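Local coordinates for endoglucanase (Ganoderma lucidum, PDB 5D8Z), which probably hydrolyses internal beta-1,4-glucosidic bonds of cellulose as a family 5 endoglucanase, and binds a glycan in its TIM-barrel cleft, at residues I84-A89 against E95-E100. Residues are numbered along the deposited sequence; the frame is centred on the assembly and turned at random.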
loop_
_atom_site.group_PDB
_atom_site.type_symbol
_atom_site.label_atom_id
_atom_site.label_comp_id
_atom_site.label_asym_id
_atom_site.label_seq_id
_atom_site.Cartn_x
_atom_site.Cartn_y
_atom_site.Cartn_z
ATOM N N ILE A 84 -8.784 -4.756 -13.013
ATOM C CA ILE A 84 -9.479 -5.850 -12.363
ATOM C C ILE A 84 -10.739 -6.166 -13.092
ATOM O O ILE A 84 -11.119 -7.333 -13.187
ATOM C CB ILE A 84 -9.862 -5.494 -10.934
ATOM C CG1 ILE A 84 -8.614 -5.484 -10.084
ATOM C CG2 ILE A 84 -10.842 -6.513 -10.387
ATOM C CD1 ILE A 84 -8.775 -4.765 -8.780
ATOM N N THR A 85 -11.405 -5.127 -13.580
ATOM C CA THR A 85 -12.711 -5.279 -14.203
ATOM C C THR A 85 -12.743 -5.051 -15.730
ATOM O O THR A 85 -13.819 -5.019 -16.334
ATOM C CB THR A 85 -13.655 -4.255 -13.578
ATOM O OG1 THR A 85 -13.190 -2.933 -13.916
ATOM C CG2 THR A 85 -13.699 -4.454 -12.069
ATOM N N ASP A 86 -11.575 -4.870 -16.336
ATOM C CA ASP A 86 -11.460 -4.406 -17.725
ATOM C C ASP A 86 -12.319 -3.171 -18.050
ATOM O O ASP A 86 -13.257 -3.232 -18.852
ATOM C CB ASP A 86 -11.726 -5.542 -18.730
ATOM C CG ASP A 86 -11.211 -5.217 -20.145
ATOM O OD1 ASP A 86 -10.020 -4.831 -20.318
ATOM O OD2 ASP A 86 -12.006 -5.354 -21.097
ATOM N N GLY A 87 -11.999 -2.054 -17.409
ATOM C CA GLY A 87 -12.602 -0.803 -17.770
ATOM C C GLY A 87 -13.873 -0.367 -17.078
ATOM O O GLY A 87 -14.242 0.771 -17.239
ATOM N N VAL A 88 -14.502 -1.208 -16.269
ATOM C CA VAL A 88 -15.775 -0.889 -15.623
ATOM C C VAL A 88 -15.755 -0.636 -14.097
ATOM O O VAL A 88 -15.233 -1.447 -13.333
ATOM C CB VAL A 88 -16.745 -2.071 -15.826
ATOM C CG1 VAL A 88 -18.116 -1.756 -15.242
ATOM C CG2 VAL A 88 -16.850 -2.411 -17.299
ATOM N N ALA A 89 -16.427 0.436 -13.663
ATOM C CA ALA A 89 -16.620 0.756 -12.221
ATOM C C ALA A 89 -17.734 -0.090 -11.564
ATOM O O ALA A 89 -18.909 0.304 -11.461
ATOM C CB ALA A 89 -16.891 2.243 -12.016
ATOM N N GLU A 95 -11.722 -12.257 -15.730
ATOM C CA GLU A 95 -10.988 -13.473 -15.338
ATOM C C GLU A 95 -9.551 -13.555 -15.857
ATOM O O GLU A 95 -8.637 -13.980 -15.108
ATOM C CB GLU A 95 -11.753 -14.728 -15.775
ATOM C CG GLU A 95 -13.141 -14.847 -15.143
ATOM C CD GLU A 95 -14.313 -14.498 -16.101
ATOM O OE1 GLU A 95 -15.241 -15.351 -16.191
ATOM O OE2 GLU A 95 -14.333 -13.392 -16.750
ATOM N N ASP A 96 -9.351 -13.159 -17.119
ATOM C CA ASP A 96 -8.027 -13.210 -17.717
ATOM C C ASP A 96 -7.088 -12.250 -17.010
ATOM O O ASP A 96 -5.960 -12.624 -16.690
ATOM C CB ASP A 96 -8.050 -12.909 -19.212
ATOM C CG ASP A 96 -8.962 -13.865 -19.992
ATOM O OD1 ASP A 96 -9.030 -15.078 -19.676
ATOM O OD2 ASP A 96 -9.638 -13.380 -20.927
ATOM N N ASN A 97 -7.546 -11.027 -16.745
ATOM C CA ASN A 97 -6.720 -10.062 -16.028
ATOM C C ASN A 97 -6.464 -10.556 -14.597
ATOM O O ASN A 97 -5.349 -10.547 -14.097
ATOM C CB ASN A 97 -7.381 -8.685 -16.012
ATOM C CG ASN A 97 -7.326 -7.971 -17.359
ATOM O OD1 ASN A 97 -7.143 -8.593 -18.396
ATOM N ND2 ASN A 97 -7.523 -6.636 -17.339
ATOM N N TRP A 98 -7.503 -11.035 -13.950
ATOM C CA TRP A 98 -7.371 -11.515 -12.600
ATOM C C TRP A 98 -6.416 -12.697 -12.502
ATOM O O TRP A 98 -5.682 -12.851 -11.520
ATOM C CB TRP A 98 -8.738 -11.894 -12.039
ATOM C CG TRP A 98 -8.623 -12.348 -10.641
ATOM C CD1 TRP A 98 -8.575 -13.642 -10.190
ATOM C CD2 TRP A 98 -8.478 -11.513 -9.500
ATOM N NE1 TRP A 98 -8.428 -13.649 -8.827
ATOM C CE2 TRP A 98 -8.371 -12.351 -8.381
ATOM C CE3 TRP A 98 -8.434 -10.136 -9.316
ATOM C CZ2 TRP A 98 -8.212 -11.855 -7.092
ATOM C CZ3 TRP A 98 -8.271 -9.640 -8.030
ATOM C CH2 TRP A 98 -8.156 -10.501 -6.938
ATOM N N ALA A 99 -6.425 -13.562 -13.500
ATOM C CA ALA A 99 -5.452 -14.659 -13.511
ATOM C C ALA A 99 -4.007 -14.134 -13.425
ATOM O O ALA A 99 -3.193 -14.629 -12.625
ATOM C CB ALA A 99 -5.635 -15.474 -14.753
ATOM N N GLU A 100 -3.707 -13.104 -14.214
ATOM C CA GLU A 100 -2.419 -12.451 -14.138
ATOM C C GLU A 100 -2.141 -11.955 -12.727
ATOM O O GLU A 100 -1.099 -12.274 -12.138
ATOM C CB GLU A 100 -2.324 -11.315 -15.158
ATOM C CG GLU A 100 -1.877 -11.801 -16.544
ATOM C CD GLU A 100 -2.084 -10.801 -17.696
ATOM O OE1 GLU A 100 -2.344 -9.573 -17.499
ATOM O OE2 GLU A 100 -1.959 -11.264 -18.849
#
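Ile-84 and Trp-98 make the buried half of this contact, where the end of helix 81-85 comes up to the first turn of helix 95-110. The CG2 methyl of Ile-84 lies 4.5 Å from CE3 of Trp-98, approaching the indole obliquely on its six-membered ring. With CG anti to the backbone N (chi1 -178°), the Trp-98 side chain carries its ring toward Ile-84, although its CB does not itself point there. A branched aliphatic and a broad aromatic suit this place because both are enclosed further: Ile-84 packs on Leu-143 and Ile-147 of helix 137-149, while Trp-98 meets Ile-93 and the ring of Tyr-151. The electron-rich indole also makes a cation-pi contact with Lys-150.

The outer half is polar and more open to solvent. Partly exposed Asn-97, whose CB faces the 84-89 segment, donates from ND2 to the carbonyl O of Phe-83, an amide well suited to meet the backbone at a helix end. OD1 of the exposed Asp-86 stays 4.3 Å from that same ND2, too far for a hydrogen bond. Asp-86 leaves the helix with positive phi, which aspartate tolerates better than most non-glycine residues, and its carboxylate can remain in solvent.

Together these features imply that apolar packing and a side-chain-to-backbone bond, rather than pairing of charges, join the two helices on the outer layer of the TIM barrel.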